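Local coordinates for protein acetyltransferase (Sinorhizobium meliloti, PDB 4JXR) that probably transfers the acetyl group of acetyl-CoA to an acceptor such as phosphinothricin, as a member of the GNAT superfamily, at residues S47-A59 against V66-R78. Sequence-based numbering, arbitrary orientation. Where two conformers were deposited one is given.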
loop_
_atom_site.group_PDB
_atom_site.type_symbol
_atom_site.label_atom_id
_atom_site.label_comp_id
_atom_site.label_asym_id
_atom_site.label_seq_id
_atom_site.Cartn_x
_atom_site.Cartn_y
_atom_site.Cartn_z
ATOM N N SER A 47 -4.169 19.071 2.985
ATOM C CA SER A 47 -5.583 19.257 3.335
ATOM C C SER A 47 -6.226 17.907 3.646
ATOM O O SER A 47 -6.998 17.756 4.595
ATOM C CB SER A 47 -6.285 20.021 2.163
ATOM O OG SER A 47 -7.671 20.155 2.396
ATOM N N THR A 48 -5.934 16.924 2.821
ATOM C CA THR A 48 -6.530 15.622 2.971
ATOM C C THR A 48 -6.039 14.903 4.237
ATOM O O THR A 48 -6.819 14.331 5.005
ATOM C CB THR A 48 -6.269 14.775 1.714
ATOM O OG1 THR A 48 -6.792 15.465 0.568
ATOM C CG2 THR A 48 -6.883 13.396 1.817
ATOM N N ILE A 49 -4.729 14.899 4.432
ATOM C CA ILE A 49 -4.123 14.228 5.574
ATOM C C ILE A 49 -4.664 14.848 6.855
ATOM O O ILE A 49 -5.118 14.144 7.770
ATOM C CB ILE A 49 -2.599 14.315 5.484
ATOM C CG1 ILE A 49 -2.078 13.503 4.329
ATOM C CG2 ILE A 49 -1.937 13.914 6.794
ATOM C CD1 ILE A 49 -0.683 13.890 3.852
ATOM N N THR A 50 -4.584 16.163 6.981
ATOM C CA THR A 50 -5.030 16.817 8.167
ATOM C C THR A 50 -6.533 16.768 8.316
ATOM O O THR A 50 -7.028 16.677 9.456
ATOM C CB THR A 50 -4.531 18.280 8.249
ATOM O OG1 THR A 50 -4.990 19.053 7.139
ATOM C CG2 THR A 50 -2.999 18.303 8.349
ATOM N N GLY A 51 -7.286 16.731 7.232
ATOM C CA GLY A 51 -8.726 16.583 7.306
ATOM C C GLY A 51 -9.137 15.254 7.872
ATOM O O GLY A 51 -10.244 15.140 8.445
ATOM N N ASN A 52 -8.300 14.239 7.783
ATOM C CA ASN A 52 -8.529 12.944 8.378
ATOM C C ASN A 52 -8.071 12.846 9.830
ATOM O O ASN A 52 -8.120 11.773 10.413
ATOM C CB ASN A 52 -7.876 11.855 7.513
ATOM C CG ASN A 52 -8.643 11.519 6.281
ATOM O OD1 ASN A 52 -9.856 11.372 6.331
ATOM N ND2 ASN A 52 -7.935 11.258 5.203
ATOM N N GLY A 53 -7.602 13.943 10.395
ATOM C CA GLY A 53 -7.212 13.983 11.796
ATOM C C GLY A 53 -5.785 13.555 12.080
ATOM O O GLY A 53 -5.382 13.524 13.235
ATOM N N TYR A 54 -5.010 13.255 11.046
ATOM C CA TYR A 54 -3.644 12.816 11.244
ATOM C C TYR A 54 -2.719 13.992 11.533
ATOM O O TYR A 54 -2.933 15.085 11.012
ATOM C CB TYR A 54 -3.162 12.123 9.962
ATOM C CG TYR A 54 -3.867 10.861 9.594
ATOM C CD1 TYR A 54 -3.875 9.737 10.412
ATOM C CD2 TYR A 54 -4.499 10.721 8.372
ATOM C CE1 TYR A 54 -4.469 8.559 10.037
ATOM C CE2 TYR A 54 -5.095 9.536 7.978
ATOM C CZ TYR A 54 -5.075 8.437 8.811
ATOM O OH TYR A 54 -5.649 7.286 8.391
ATOM N N PRO A 55 -1.647 13.768 12.270
ATOM C CA PRO A 55 -0.687 14.821 12.592
ATOM C C PRO A 55 0.235 15.093 11.407
ATOM O O PRO A 55 0.707 14.176 10.728
ATOM C CB PRO A 55 0.086 14.257 13.774
ATOM C CG PRO A 55 0.026 12.744 13.546
ATOM C CD PRO A 55 -1.347 12.533 12.994
ATOM N N TYR A 56 0.556 16.363 11.230
ATOM C CA TYR A 56 1.440 16.836 10.154
ATOM C C TYR A 56 2.280 17.942 10.777
ATOM O O TYR A 56 1.715 18.966 11.236
ATOM C CB TYR A 56 0.587 17.315 8.975
ATOM C CG TYR A 56 1.284 17.448 7.639
ATOM C CD1 TYR A 56 2.525 18.076 7.504
ATOM C CD2 TYR A 56 0.711 16.973 6.482
ATOM C CE1 TYR A 56 3.120 18.221 6.253
ATOM C CE2 TYR A 56 1.277 17.117 5.245
ATOM C CZ TYR A 56 2.495 17.785 5.138
ATOM O OH TYR A 56 3.123 17.984 3.910
ATOM N N VAL A 57 3.583 17.734 10.885
ATOM C CA VAL A 57 4.463 18.564 11.664
ATOM C C VAL A 57 5.686 19.015 10.879
ATOM O O VAL A 57 6.057 18.403 9.867
ATOM C CB VAL A 57 4.870 17.840 12.985
ATOM C CG1 VAL A 57 3.636 17.393 13.801
ATOM C CG2 VAL A 57 5.727 16.657 12.722
ATOM N N VAL A 58 6.259 20.109 11.326
ATOM C CA VAL A 58 7.489 20.626 10.761
ATOM C C VAL A 58 8.553 20.753 11.849
ATOM O O VAL A 58 8.250 20.925 13.032
ATOM C CB VAL A 58 7.296 21.985 10.063
ATOM C CG1 VAL A 58 6.426 21.833 8.821
ATOM C CG2 VAL A 58 6.698 23.034 11.004
ATOM N N ALA A 59 9.793 20.689 11.389
ATOM C CA ALA A 59 10.983 21.015 12.187
ATOM C C ALA A 59 11.541 22.347 11.684
ATOM O O ALA A 59 11.579 22.592 10.480
ATOM C CB ALA A 59 12.058 19.947 12.051
ATOM N N VAL A 66 11.353 26.404 8.102
ATOM C CA VAL A 66 11.083 24.962 8.022
ATOM C C VAL A 66 12.226 24.269 7.340
ATOM O O VAL A 66 12.567 24.605 6.206
ATOM C CB VAL A 66 9.781 24.746 7.245
ATOM C CG1 VAL A 66 9.586 23.282 6.918
ATOM C CG2 VAL A 66 8.598 25.293 8.044
ATOM N N ILE A 67 12.803 23.263 8.009
ATOM C CA ILE A 67 13.923 22.489 7.476
ATOM C C ILE A 67 13.638 20.999 7.353
ATOM O O ILE A 67 14.460 20.256 6.872
ATOM C CB ILE A 67 15.219 22.755 8.279
ATOM C CG1 ILE A 67 15.034 22.402 9.744
ATOM C CG2 ILE A 67 15.634 24.230 8.096
ATOM C CD1 ILE A 67 16.283 22.442 10.561
ATOM N N GLY A 68 12.457 20.563 7.789
ATOM C CA GLY A 68 12.024 19.197 7.627
ATOM C C GLY A 68 10.563 19.115 7.961
ATOM O O GLY A 68 10.007 20.024 8.553
ATOM N N TYR A 69 9.936 17.974 7.598
ATOM C CA TYR A 69 8.523 17.786 7.939
ATOM C C TYR A 69 8.255 16.300 8.047
ATOM O O TYR A 69 9.036 15.466 7.579
ATOM C CB TYR A 69 7.592 18.472 6.940
ATOM C CG TYR A 69 7.516 17.818 5.581
ATOM C CD1 TYR A 69 8.427 18.140 4.561
ATOM C CD2 TYR A 69 6.558 16.902 5.278
ATOM C CE1 TYR A 69 8.360 17.553 3.348
ATOM C CE2 TYR A 69 6.494 16.305 4.067
ATOM C CZ TYR A 69 7.378 16.628 3.067
ATOM O OH TYR A 69 7.356 16.056 1.824
ATOM N N ALA A 70 7.129 15.987 8.660
ATOM C CA ALA A 70 6.724 14.596 8.813
ATOM C C ALA A 70 5.225 14.540 9.004
ATOM O O ALA A 70 4.625 15.467 9.552
ATOM C CB ALA A 70 7.408 13.961 10.003
ATOM N N TYR A 71 4.646 13.424 8.613
ATOM C CA TYR A 71 3.238 13.208 8.881
ATOM C C TYR A 71 2.956 11.743 9.023
ATOM O O TYR A 71 3.730 10.894 8.562
ATOM C CB TYR A 71 2.328 13.845 7.799
ATOM C CG TYR A 71 2.551 13.328 6.413
ATOM C CD1 TYR A 71 1.951 12.165 5.949
ATOM C CD2 TYR A 71 3.292 14.046 5.498
ATOM C CE1 TYR A 71 2.178 11.705 4.670
ATOM C CE2 TYR A 71 3.488 13.581 4.215
ATOM C CZ TYR A 71 2.925 12.417 3.811
ATOM O OH TYR A 71 3.106 11.990 2.520
ATOM N N ALA A 72 1.836 11.431 9.656
ATOM C CA ALA A 72 1.247 10.123 9.605
ATOM C C ALA A 72 0.061 10.149 8.683
ATOM O O ALA A 72 -0.610 11.182 8.541
ATOM C CB ALA A 72 0.809 9.661 10.996
ATOM N N SER A 73 -0.215 9.046 8.028
ATOM C CA SER A 73 -1.397 8.921 7.221
ATOM C C SER A 73 -1.761 7.440 7.131
ATOM O O SER A 73 -1.135 6.581 7.758
ATOM C CB SER A 73 -1.163 9.507 5.848
ATOM O OG SER A 73 -2.412 9.596 5.154
ATOM N N ALA A 74 -2.808 7.113 6.377
ATOM C CA ALA A 74 -3.171 5.709 6.213
ATOM C C ALA A 74 -2.086 4.963 5.469
ATOM O O ALA A 74 -1.490 5.479 4.521
ATOM C CB ALA A 74 -4.445 5.596 5.432
ATOM N N PHE A 75 -1.912 3.693 5.822
ATOM C CA PHE A 75 -1.206 2.760 4.948
ATOM C C PHE A 75 -2.071 2.505 3.692
ATOM O O PHE A 75 -1.612 2.653 2.571
ATOM C CB PHE A 75 -0.989 1.459 5.725
ATOM C CG PHE A 75 -0.481 0.345 4.863
ATOM C CD1 PHE A 75 0.757 0.386 4.313
ATOM C CD2 PHE A 75 -1.245 -0.761 4.595
ATOM C CE1 PHE A 75 1.220 -0.618 3.470
ATOM C CE2 PHE A 75 -0.809 -1.770 3.759
ATOM C CZ PHE A 75 0.419 -1.696 3.173
ATOM N N ARG A 76 -3.321 2.141 3.902
ATOM C CA ARG A 76 -4.374 2.065 2.921
ATOM C C ARG A 76 -5.650 2.530 3.615
ATOM O O ARG A 76 -5.856 2.247 4.767
ATOM C CB ARG A 76 -4.582 0.641 2.370
ATOM C CG ARG A 76 -3.452 0.158 1.532
ATOM C CD ARG A 76 -3.532 -1.258 0.930
ATOM N NE ARG A 76 -2.536 -1.381 -0.131
ATOM C CZ ARG A 76 -2.371 -2.454 -0.913
ATOM N NH1 ARG A 76 -3.022 -3.580 -0.679
ATOM N NH2 ARG A 76 -1.522 -2.401 -1.902
ATOM N N ASN A 77 -6.456 3.310 2.921
ATOM C CA ASN A 77 -7.643 3.912 3.543
ATOM C C ASN A 77 -8.870 3.002 3.436
ATOM O O ASN A 77 -9.935 3.457 3.075
ATOM C CB ASN A 77 -7.926 5.257 2.901
ATOM C CG ASN A 77 -8.268 5.123 1.454
ATOM O OD1 ASN A 77 -8.265 4.075 0.904
ATOM N ND2 ASN A 77 -8.615 6.223 0.848
ATOM N N ARG A 78 -8.731 1.734 3.768
ATOM C CA ARG A 78 -9.816 0.769 3.874
ATOM C C ARG A 78 -10.130 0.596 5.357
ATOM O O ARG A 78 -9.260 0.685 6.239
ATOM C CB ARG A 78 -9.526 -0.573 3.230
ATOM C CG ARG A 78 -9.239 -0.615 1.699
ATOM C CD ARG A 78 -10.083 0.331 0.836
ATOM N NE ARG A 78 -10.027 0.022 -0.614
ATOM C CZ ARG A 78 -10.694 0.686 -1.556
ATOM N NH1 ARG A 78 -10.602 0.327 -2.840
ATOM N NH2 ARG A 78 -11.442 1.729 -1.235
HETATM O O HOH W 1 -4.953 10.956 4.672
#
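Y56 and Y71 face each other across an antiparallel, non-hydrogen-bonded pair, and their side chains run side by side. Y71 CB lies over the Y56 ring face, 4.0 Å from its centroid, though the planes, 32° apart, are not stacked. Y69 completes an aromatic cluster; its ring is nearly parallel to that of Y56 but slid away, with centroids 5.9 Å apart. Y71 CG sits between its backbone N and carbonyl carbon (chi1 60°), and that turn presents one ring face to I49 of helix 39-51, whose CD1 lies 3.8 Å from the centroid, a CH-pi contact. Beyond the Schellman turn at G53, the Y54 ring lies flat against the strand with S73 CA over its centre, 3.7 Å from the centroid, and its hydroxyl bonds to Y184. The ladder sets this register: V57 N donates to A70 O at 2.8 Å, almost straight at 177°. I67 and G68 both stand opposite A59, a classic beta bulge, and A59 O takes I67 N at 2.8 Å and, weakly, G68 N. Helix 14-27 covers Y56 and Y69, whereas V57 and A59 meet helix 100-115. Backbone bonds thus fix this GNAT hairpin's register while carbon contacts dominate around the rings; A72 O, buried without a polar partner against Y54 CB and I49 CG2, is the polar cost.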